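Local coordinates for putative baseplate protein (Unidentified phage, PDB 2FSD) that probably recognises the receptor on the surface of Lactococcus lactis cells, as the head domain of the receptor-binding protein of phage bIL170, at residues D38-S43 and V80-P85; G46-L51 and S66-N71; L91-S96 and N112-G117; T99-G104 and G130-F135. One frame throughout, in Å; residues are numbered along the deposited sequence.

Contact 1: residues D38-S43 and V80-P85; sequences DLNRAS and VGTFPP
V80 meets A42 through its carbonyl: A42 N donates to V80 O at 2.8 Å, a straight bond (167° at the hydrogen) although the nitrogen stands well above the carbonyl plane. The same oxygen takes a CA-H...O contact from R41. G81 pairs with R41 without hydrogen bonds, and N40 O comes to 3.0 Å from G81 CA. V80 and G81 both face I118, a classic beta bulge. T82 and N40 form the hydrogen-bonded pair, T82 N giving to N40 O at 2.7 Å and N40 N to T82 O at 3.1 Å. Their side chains cross at about a right angle; a water bound to T82 OG1 and F83 O also takes a weak bond from N40 ND2. F83 turns its ring alongside L39, whose CG lies anti to its carbonyl carbon (chi1 -80°), bringing CD2 over one ring face, 4.0 Å from CE1. Beyond it, P84 CG rests 3.7 Å from D38 O. R41 sends its guanidinium to T48 O in the following loop. The three backbone bonds fix the register of this antiparallel seam between strands 34-41 and 77-82, which closes the barrel, and L39 and F83 pack beside it as an apolar pair, with A53 touching both.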
# COMPACT_ATOMS: atom_id res chain seq x y z
N ASP A 38 4.53 -7.66 -18.08
CA ASP A 38 3.85 -6.38 -18.18
C ASP A 38 2.33 -6.58 -18.13
O ASP A 38 1.79 -7.46 -18.80
CB ASP A 38 4.21 -5.67 -19.49
CG ASP A 38 5.67 -5.31 -19.59
OD1 ASP A 38 6.28 -4.88 -18.57
OD2 ASP A 38 6.22 -5.45 -20.71
N LEU A 39 1.64 -5.75 -17.36
CA LEU A 39 0.20 -5.72 -17.42
C LEU A 39 -0.19 -4.99 -18.69
O LEU A 39 0.62 -4.24 -19.25
CB LEU A 39 -0.41 -5.01 -16.22
CG LEU A 39 -0.53 -5.80 -14.92
CD1 LEU A 39 0.85 -6.17 -14.39
CD2 LEU A 39 -1.31 -4.98 -13.89
N ASN A 40 -1.42 -5.24 -19.14
CA ASN A 40 -2.04 -4.45 -20.20
C ASN A 40 -2.61 -3.19 -19.57
O ASN A 40 -3.32 -3.27 -18.57
CB ASN A 40 -3.15 -5.26 -20.91
CG ASN A 40 -2.64 -6.61 -21.44
OD1 ASN A 40 -1.58 -6.68 -22.06
ND2 ASN A 40 -3.37 -7.69 -21.15
N ARG A 41 -2.27 -2.04 -20.13
CA ARG A 41 -2.73 -0.76 -19.58
C ARG A 41 -4.08 -0.35 -20.15
O ARG A 41 -4.33 -0.45 -21.37
CB ARG A 41 -1.70 0.34 -19.84
CG ARG A 41 -0.38 0.13 -19.13
CD ARG A 41 0.73 0.74 -19.92
NE ARG A 41 2.06 0.44 -19.39
CZ ARG A 41 2.84 1.29 -18.74
NH1 ARG A 41 2.45 2.53 -18.48
NH2 ARG A 41 4.05 0.91 -18.34
N ALA A 42 -4.93 0.16 -19.25
CA ALA A 42 -6.28 0.62 -19.58
C ALA A 42 -6.20 1.89 -20.41
O ALA A 42 -5.15 2.54 -20.46
CB ALA A 42 -7.10 0.86 -18.29
N SER A 43 -7.29 2.27 -21.06
CA SER A 43 -7.30 3.49 -21.86
C SER A 43 -6.94 4.73 -21.03
O SER A 43 -7.20 4.81 -19.82
CB SER A 43 -8.65 3.68 -22.57
OG SER A 43 -9.73 3.21 -21.80
N VAL A 80 -6.06 1.36 -14.36
CA VAL A 80 -4.64 1.49 -14.73
C VAL A 80 -4.20 0.33 -15.61
O VAL A 80 -3.75 0.54 -16.74
CB VAL A 80 -3.74 1.59 -13.48
CG1 VAL A 80 -2.28 1.91 -13.88
CG2 VAL A 80 -4.28 2.65 -12.52
N GLY A 81 -4.33 -0.90 -15.11
CA GLY A 81 -3.93 -2.07 -15.88
C GLY A 81 -4.77 -3.30 -15.61
O GLY A 81 -5.60 -3.31 -14.71
N THR A 82 -4.58 -4.33 -16.44
CA THR A 82 -5.24 -5.62 -16.24
C THR A 82 -4.21 -6.76 -16.32
O THR A 82 -3.17 -6.64 -17.00
CB THR A 82 -6.39 -5.88 -17.28
OG1 THR A 82 -5.88 -5.74 -18.61
CG2 THR A 82 -7.56 -4.93 -17.08
N PHE A 83 -4.49 -7.86 -15.63
CA PHE A 83 -3.57 -9.01 -15.68
C PHE A 83 -3.80 -9.83 -16.96
O PHE A 83 -4.95 -10.09 -17.34
CB PHE A 83 -3.74 -9.89 -14.45
CG PHE A 83 -3.44 -9.18 -13.16
CD1 PHE A 83 -2.12 -8.94 -12.78
CD2 PHE A 83 -4.48 -8.74 -12.32
CE1 PHE A 83 -1.83 -8.27 -11.60
CE2 PHE A 83 -4.18 -8.08 -11.13
CZ PHE A 83 -2.86 -7.84 -10.77
N PRO A 84 -2.70 -10.22 -17.64
CA PRO A 84 -2.86 -11.25 -18.68
C PRO A 84 -3.49 -12.53 -18.10
O PRO A 84 -3.31 -12.80 -16.90
CB PRO A 84 -1.43 -11.49 -19.15
CG PRO A 84 -0.73 -10.19 -18.87
CD PRO A 84 -1.31 -9.73 -17.58
N PRO A 85 -4.26 -13.28 -18.92
CA PRO A 85 -4.88 -14.56 -18.54
C PRO A 85 -3.95 -15.63 -17.97
O PRO A 85 -4.43 -16.62 -17.43
CB PRO A 85 -5.47 -15.08 -19.86
CG PRO A 85 -5.65 -13.92 -20.69
CD PRO A 85 -4.62 -12.89 -20.29
O HOH W 1 -5.95 -8.38 -19.15

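Contact 2: residues G46-L51 and S66-N71; sequences GSTGIL and SIPVPN
T48 and P68 meet at about a right angle, with T48 OG1 3.1 Å from P68 CG and the carbonyl T48 O 3.2 Å from P68 CD. The hydroxyl oxygen reaches the ring because it sits between the backbone N and the carbonyl carbon (chi1 65°). P68 CB also lies 3.9 Å from G46 CA, so the bend from G46 to T48 packs against the ring. The one hydrogen bond across the contact runs from G46 N to P68 O at 2.9 Å, close to straight at the hydrogen (163°), with the donor tilted from the carbonyl plane. Further along, G49 CA makes a CA-H...O contact of 3.3 Å with S66 O; having no side chain and a positive phi, G49 lets its CA come this close. The apolar end of the contact is carried by I67, whose CD1 reaches L51 CB at 3.6 Å and touches L51 CD1 equally closely. The two side chains cross at about a right angle, and I67 CD1 also rests on I50 O.

In the next shell, the R41 guanidinium bonds to T48 O and more weakly to G46 O and G49 O, gathering the loop carbonyls. S66 N is held by S134 OG, and I67 is packed by V80 and I133. S66, in a left-handed conformation (phi 50°), and I67 both face I133, as in a G1 beta bulge: the strand turns a corner there, at the open end of the hairpin formed by strands 50-56 and 59-68, within an antiparallel beta barrel.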
# COMPACT_ATOMS: atom_id res chain seq x y z
N GLY A 46 -0.76 6.27 -19.63
CA GLY A 46 0.46 6.52 -20.41
C GLY A 46 1.27 5.27 -20.71
O GLY A 46 1.05 4.21 -20.11
N SER A 47 2.22 5.41 -21.62
CA SER A 47 3.07 4.30 -22.09
C SER A 47 4.41 4.20 -21.35
O SER A 47 5.08 3.16 -21.40
CB SER A 47 3.32 4.48 -23.58
OG SER A 47 3.85 5.77 -23.82
N THR A 48 4.82 5.27 -20.68
CA THR A 48 6.12 5.30 -19.99
C THR A 48 5.99 4.64 -18.61
O THR A 48 4.88 4.36 -18.14
CB THR A 48 6.67 6.74 -19.84
OG1 THR A 48 5.82 7.53 -18.98
CG2 THR A 48 6.79 7.42 -21.21
N GLY A 49 7.13 4.42 -17.95
CA GLY A 49 7.14 3.77 -16.64
C GLY A 49 6.92 2.28 -16.79
O GLY A 49 6.82 1.78 -17.91
N ILE A 50 6.87 1.57 -15.68
CA ILE A 50 6.79 0.10 -15.75
C ILE A 50 5.70 -0.45 -14.82
O ILE A 50 5.57 -0.03 -13.68
CB ILE A 50 8.18 -0.55 -15.53
CG1 ILE A 50 9.14 -0.11 -16.66
CG2 ILE A 50 8.10 -2.08 -15.52
CD1 ILE A 50 10.54 -0.67 -16.55
N LEU A 51 4.90 -1.37 -15.36
CA LEU A 51 3.77 -1.97 -14.66
C LEU A 51 3.77 -3.45 -14.95
O LEU A 51 3.48 -3.87 -16.07
CB LEU A 51 2.44 -1.37 -15.11
CG LEU A 51 1.20 -1.98 -14.48
CD1 LEU A 51 1.16 -1.81 -12.95
CD2 LEU A 51 -0.07 -1.40 -15.13
N SER A 66 6.49 4.96 -11.86
CA SER A 66 6.25 6.16 -12.64
C SER A 66 5.28 5.90 -13.78
O SER A 66 5.58 6.15 -14.93
CB SER A 66 7.57 6.75 -13.16
OG SER A 66 8.38 7.23 -12.10
N ILE A 67 4.11 5.39 -13.43
CA ILE A 67 3.08 5.13 -14.43
C ILE A 67 2.20 6.37 -14.57
O ILE A 67 1.55 6.77 -13.61
CB ILE A 67 2.23 3.93 -14.06
CG1 ILE A 67 3.12 2.69 -13.94
CG2 ILE A 67 1.16 3.71 -15.14
CD1 ILE A 67 2.51 1.57 -13.11
N PRO A 68 2.17 6.98 -15.77
CA PRO A 68 1.30 8.13 -15.97
C PRO A 68 -0.17 7.72 -15.99
O PRO A 68 -0.57 6.90 -16.81
CB PRO A 68 1.73 8.66 -17.35
CG PRO A 68 3.00 7.92 -17.72
CD PRO A 68 2.91 6.63 -17.01
N VAL A 69 -0.97 8.28 -15.08
CA VAL A 69 -2.42 8.00 -15.02
C VAL A 69 -3.32 9.22 -15.34
O VAL A 69 -2.87 10.37 -15.26
CB VAL A 69 -2.82 7.37 -13.65
CG1 VAL A 69 -2.24 5.93 -13.54
CG2 VAL A 69 -2.37 8.25 -12.45
N PRO A 70 -4.58 8.97 -15.74
CA PRO A 70 -5.58 10.05 -15.89
C PRO A 70 -5.87 10.83 -14.59
O PRO A 70 -5.73 10.28 -13.47
CB PRO A 70 -6.84 9.32 -16.34
CG PRO A 70 -6.38 7.98 -16.85
CD PRO A 70 -5.12 7.65 -16.14
N ASN A 71 -6.27 12.09 -14.76
CA ASN A 71 -6.81 12.88 -13.66
C ASN A 71 -7.82 12.09 -12.86
O ASN A 71 -8.72 11.46 -13.43
CB ASN A 71 -7.52 14.12 -14.19
CG ASN A 71 -6.64 14.99 -15.05
OD1 ASN A 71 -5.43 14.96 -14.93
ND2 ASN A 71 -7.26 15.77 -15.93

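Contact 3: residues L91-S96 and N112-G117; sequences LPQFDS and NMSPSG
F94 and M113 supply the backbone hydrogen bonds, as the hydrogen-bonded pair of two antiparallel strands whose directions differ by 153°. M113 N donates to F94 O at 3.0 Å, while F94 N reaches M113 O over 3.2 Å from a position 37° out of the carbonyl plane. Two CA-H...O contacts prolong the ladder toward the turn: Q93 CA to M113 O, and S114 CA to P92 O.

Apolar contacts lie on the face of F94 and M113. M113 CG stands 4.2 Å above the F94 ring, offset toward its rim. The methionine chain is bent at chi2 (67°), which carries CE across to P92 CD at 4.0 Å and to L91 CB a little farther off. At the far end P115 CG lies 4.4 Å from L91 CB.

These strands, 94-102 and 105-114, form a beta hairpin of the barrel, and the contact covers its open end. There the second strand leaves through a type I turn, S114 to G117, with backbone bonds in both directions between its end residues. The hairpin also faces the second subunit: F94 stacks on F94 of that chain, and D95 makes backbone hydrogen bonds to it.

Polar side chains occupy the face of D95 and N112. D95 OD1 lies 3.4 Å from N112 ND2, at an angle too poor for a hydrogen bond. A bend at chi2 folds Q93 over the neighbouring strand, bringing NE2 to 2.7 Å from M113 O, again with a poor hydrogen-bond angle, and OE1 to 3.3 Å from S114 CB. The Q93 amide plane stands nearly perpendicular to that of N112.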
# COMPACT_ATOMS: atom_id res chain seq x y z
N LEU A 91 -7.14 -14.27 -7.88
CA LEU A 91 -6.32 -13.17 -7.41
C LEU A 91 -6.99 -12.56 -6.19
O LEU A 91 -8.20 -12.63 -6.06
CB LEU A 91 -6.11 -12.12 -8.51
CG LEU A 91 -5.63 -12.62 -9.88
CD1 LEU A 91 -5.29 -11.41 -10.74
CD2 LEU A 91 -4.44 -13.58 -9.78
N PRO A 92 -6.19 -11.99 -5.27
CA PRO A 92 -6.73 -11.36 -4.06
C PRO A 92 -7.32 -9.96 -4.30
O PRO A 92 -7.09 -9.35 -5.35
CB PRO A 92 -5.51 -11.29 -3.13
CG PRO A 92 -4.33 -11.24 -4.02
CD PRO A 92 -4.71 -11.96 -5.29
N GLN A 93 -8.06 -9.46 -3.31
CA GLN A 93 -8.56 -8.09 -3.33
C GLN A 93 -8.12 -7.33 -2.09
O GLN A 93 -8.37 -7.78 -0.96
CB GLN A 93 -10.10 -8.04 -3.40
CG GLN A 93 -10.73 -6.69 -2.93
CD GLN A 93 -10.70 -5.59 -4.00
OE1 GLN A 93 -11.40 -5.70 -5.01
NE2 GLN A 93 -9.91 -4.53 -3.78
N PHE A 94 -7.50 -6.17 -2.30
CA PHE A 94 -7.26 -5.23 -1.21
C PHE A 94 -6.87 -3.86 -1.77
O PHE A 94 -6.41 -3.76 -2.91
CB PHE A 94 -6.18 -5.76 -0.24
CG PHE A 94 -4.88 -6.10 -0.89
CD1 PHE A 94 -3.90 -5.12 -1.07
CD2 PHE A 94 -4.61 -7.40 -1.31
CE1 PHE A 94 -2.68 -5.43 -1.66
CE2 PHE A 94 -3.40 -7.71 -1.91
CZ PHE A 94 -2.43 -6.73 -2.08
N ASP A 95 -7.08 -2.83 -0.96
CA ASP A 95 -6.60 -1.49 -1.27
C ASP A 95 -5.34 -1.23 -0.43
O ASP A 95 -5.31 -1.50 0.77
CB ASP A 95 -7.66 -0.43 -0.97
CG ASP A 95 -8.84 -0.46 -1.96
OD1 ASP A 95 -8.80 -1.17 -2.99
OD2 ASP A 95 -9.83 0.25 -1.69
N SER A 96 -4.29 -0.73 -1.08
CA SER A 96 -3.07 -0.31 -0.38
C SER A 96 -2.67 1.11 -0.82
O SER A 96 -3.38 1.75 -1.58
CB SER A 96 -1.93 -1.31 -0.58
OG SER A 96 -1.62 -1.58 -1.94
N ASN A 112 -5.87 0.09 -5.88
CA ASN A 112 -6.94 -0.92 -5.87
C ASN A 112 -6.49 -2.21 -6.60
O ASN A 112 -6.21 -2.20 -7.80
CB ASN A 112 -8.19 -0.31 -6.54
CG ASN A 112 -9.43 -1.15 -6.37
OD1 ASN A 112 -9.44 -2.35 -6.67
ND2 ASN A 112 -10.49 -0.52 -5.88
N MET A 113 -6.41 -3.31 -5.84
CA MET A 113 -6.01 -4.62 -6.36
C MET A 113 -7.22 -5.55 -6.35
O MET A 113 -7.97 -5.59 -5.38
CB MET A 113 -4.87 -5.21 -5.52
CG MET A 113 -4.53 -6.66 -5.82
SD MET A 113 -3.82 -6.98 -7.46
CE MET A 113 -3.87 -8.77 -7.49
N SER A 114 -7.42 -6.28 -7.45
CA SER A 114 -8.50 -7.26 -7.58
C SER A 114 -8.20 -8.22 -8.73
O SER A 114 -7.19 -8.05 -9.44
CB SER A 114 -9.85 -6.56 -7.79
OG SER A 114 -9.85 -5.77 -8.96
N PRO A 115 -9.03 -9.27 -8.89
CA PRO A 115 -9.05 -10.00 -10.16
C PRO A 115 -9.15 -9.09 -11.39
O PRO A 115 -8.62 -9.43 -12.44
CB PRO A 115 -10.30 -10.88 -10.03
CG PRO A 115 -10.38 -11.15 -8.57
CD PRO A 115 -9.94 -9.88 -7.90
N SER A 116 -9.80 -7.93 -11.24
CA SER A 116 -10.04 -7.01 -12.36
C SER A 116 -8.84 -6.19 -12.78
O SER A 116 -8.89 -5.52 -13.82
CB SER A 116 -11.18 -6.07 -12.02
OG SER A 116 -12.31 -6.83 -11.66
N GLY A 117 -7.77 -6.21 -11.98
CA GLY A 117 -6.53 -5.54 -12.31
C GLY A 117 -6.08 -4.57 -11.24
O GLY A 117 -6.29 -4.80 -10.05

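Contact 4: residues T99-G104 and G130-F135; sequences TFYSHG and GKTISF
This is an antiparallel strand pairing at the end of the barrel wall, between strands 94-102 and 132-140, which run 144° apart. T99 with S134 and Y101 with T132 are the hydrogen-bonded pairs, with F100 and I133 the non-hydrogen-bonded pair between them. T99 N gives to S134 O at 3.0 Å, and the return bond from S134 N to T99 O is weak. At the next hydrogen-bonded pair, T132 N meets Y101 O at 3.0 Å, in the carbonyl plane on a lone pair.

F100 and I133 point the same way, side by side, into the barrel interior, with F100 CD1 3.6 Å from I133 CG2. K131 CB approaches the same ring carbon, crossing the phenylalanine at about a right angle. V120 of strand 117-121 touches both F100 and I133, so the pair is part of the core that fills this eight-stranded antiparallel barrel.

On the outward face Y101 and T132 also lie side by side, T132 OG1 meeting the ring at its edge, in plane, 3.5 Å from Y101 CD2. A water joins T99 OG1 to T132 O, donating to the carbonyl.

Past the last bridge, K131 is bent at chi2 (-60°) and then extended, bringing NZ to S102 OG, where it donates over 2.9 Å.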
# COMPACT_ATOMS: atom_id res chain seq x y z
N THR A 99 2.06 6.20 -4.36
CA THR A 99 2.27 7.64 -4.45
C THR A 99 1.74 8.20 -5.77
O THR A 99 1.70 7.49 -6.77
CB THR A 99 3.76 7.99 -4.28
OG1 THR A 99 4.55 7.21 -5.17
CG2 THR A 99 4.18 7.75 -2.83
N PHE A 100 1.26 9.45 -5.73
CA PHE A 100 1.14 10.28 -6.93
C PHE A 100 2.39 11.15 -6.98
O PHE A 100 3.00 11.45 -5.95
CB PHE A 100 -0.08 11.21 -6.88
CG PHE A 100 -1.42 10.52 -6.98
CD1 PHE A 100 -1.84 9.96 -8.18
CD2 PHE A 100 -2.28 10.49 -5.89
CE1 PHE A 100 -3.09 9.34 -8.27
CE2 PHE A 100 -3.53 9.88 -5.97
CZ PHE A 100 -3.93 9.31 -7.16
N TYR A 101 2.75 11.56 -8.19
CA TYR A 101 3.91 12.40 -8.38
C TYR A 101 3.80 13.32 -9.60
O TYR A 101 3.51 12.87 -10.69
CB TYR A 101 5.17 11.54 -8.56
CG TYR A 101 6.35 12.40 -8.91
CD1 TYR A 101 7.02 13.12 -7.93
CD2 TYR A 101 6.75 12.57 -10.24
CE1 TYR A 101 8.07 13.93 -8.23
CE2 TYR A 101 7.81 13.40 -10.56
CZ TYR A 101 8.47 14.07 -9.55
OH TYR A 101 9.53 14.90 -9.83
N SER A 102 4.06 14.61 -9.38
CA SER A 102 4.35 15.54 -10.48
C SER A 102 5.15 16.70 -9.91
O SER A 102 5.03 17.01 -8.72
CB SER A 102 3.07 16.07 -11.14
OG SER A 102 2.46 17.07 -10.34
N HIS A 103 5.95 17.33 -10.76
CA HIS A 103 6.67 18.56 -10.41
C HIS A 103 7.34 18.50 -9.04
O HIS A 103 7.20 19.42 -8.23
CB HIS A 103 5.72 19.77 -10.48
CG HIS A 103 5.11 19.98 -11.83
ND1 HIS A 103 3.77 20.25 -12.01
CD2 HIS A 103 5.65 19.92 -13.07
CE1 HIS A 103 3.52 20.38 -13.31
NE2 HIS A 103 4.64 20.18 -13.97
N GLY A 104 8.06 17.41 -8.78
CA GLY A 104 8.89 17.29 -7.59
C GLY A 104 8.10 17.16 -6.30
O GLY A 104 8.65 17.39 -5.22
N GLY A 130 -2.19 15.06 -13.82
CA GLY A 130 -0.85 15.02 -14.41
C GLY A 130 0.12 14.20 -13.59
O GLY A 130 1.33 14.46 -13.60
N LYS A 131 -0.39 13.18 -12.90
CA LYS A 131 0.42 12.40 -11.97
C LYS A 131 0.95 11.11 -12.60
O LYS A 131 0.35 10.56 -13.54
CB LYS A 131 -0.38 12.10 -10.70
CG LYS A 131 -0.96 13.35 -9.98
CD LYS A 131 0.13 14.32 -9.53
CE LYS A 131 -0.42 15.53 -8.84
NZ LYS A 131 0.67 16.35 -8.21
N THR A 132 2.12 10.66 -12.11
CA THR A 132 2.62 9.31 -12.35
C THR A 132 2.46 8.58 -11.03
O THR A 132 2.60 9.19 -9.98
CB THR A 132 4.12 9.27 -12.77
OG1 THR A 132 4.91 10.02 -11.83
CG2 THR A 132 4.34 9.83 -14.16
N ILE A 133 2.19 7.28 -11.08
CA ILE A 133 2.10 6.48 -9.84
C ILE A 133 3.20 5.40 -9.70
O ILE A 133 3.62 4.78 -10.68
CB ILE A 133 0.68 5.83 -9.65
CG1 ILE A 133 0.36 4.84 -10.77
CG2 ILE A 133 -0.38 6.93 -9.58
CD1 ILE A 133 -0.84 3.97 -10.48
N SER A 134 3.64 5.22 -8.46
CA SER A 134 4.55 4.16 -8.08
C SER A 134 3.97 3.42 -6.88
O SER A 134 3.36 4.03 -5.98
CB SER A 134 5.94 4.72 -7.72
OG SER A 134 6.60 5.29 -8.84
N PHE A 135 4.14 2.10 -6.88
CA PHE A 135 3.66 1.25 -5.79
C PHE A 135 4.30 -0.12 -5.86
O PHE A 135 4.89 -0.49 -6.87
CB PHE A 135 2.13 1.11 -5.84
CG PHE A 135 1.64 0.32 -7.03
CD1 PHE A 135 1.43 -1.05 -6.93
CD2 PHE A 135 1.39 0.95 -8.24
CE1 PHE A 135 0.98 -1.79 -8.02
CE2 PHE A 135 0.95 0.23 -9.33
CZ PHE A 135 0.74 -1.14 -9.23
O HOH W 2 4.73 8.51 -7.76

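From the N terminus, strand 34-41 enters contact 1, which closes a loop when strand 77-82 returns to it. Contact 2 falls wholly within that loop, and the two touch through L39 with L51 and through R41 with T48. Contacts 3 and 4 come after contacts 1 and 2 and cross each other, because their segments alternate along the chain; both use strand 94-102, at opposite sides of the chain's centre. F83 packs on L91 and M113, linking contact 1 to contact 3, while I67 bonded to I133 links contact 2 to contact 4. The strand pairs tied are 34-41 with 77-82, 50-56 with 59-68, and 94-102 with both 105-114 and 132-140.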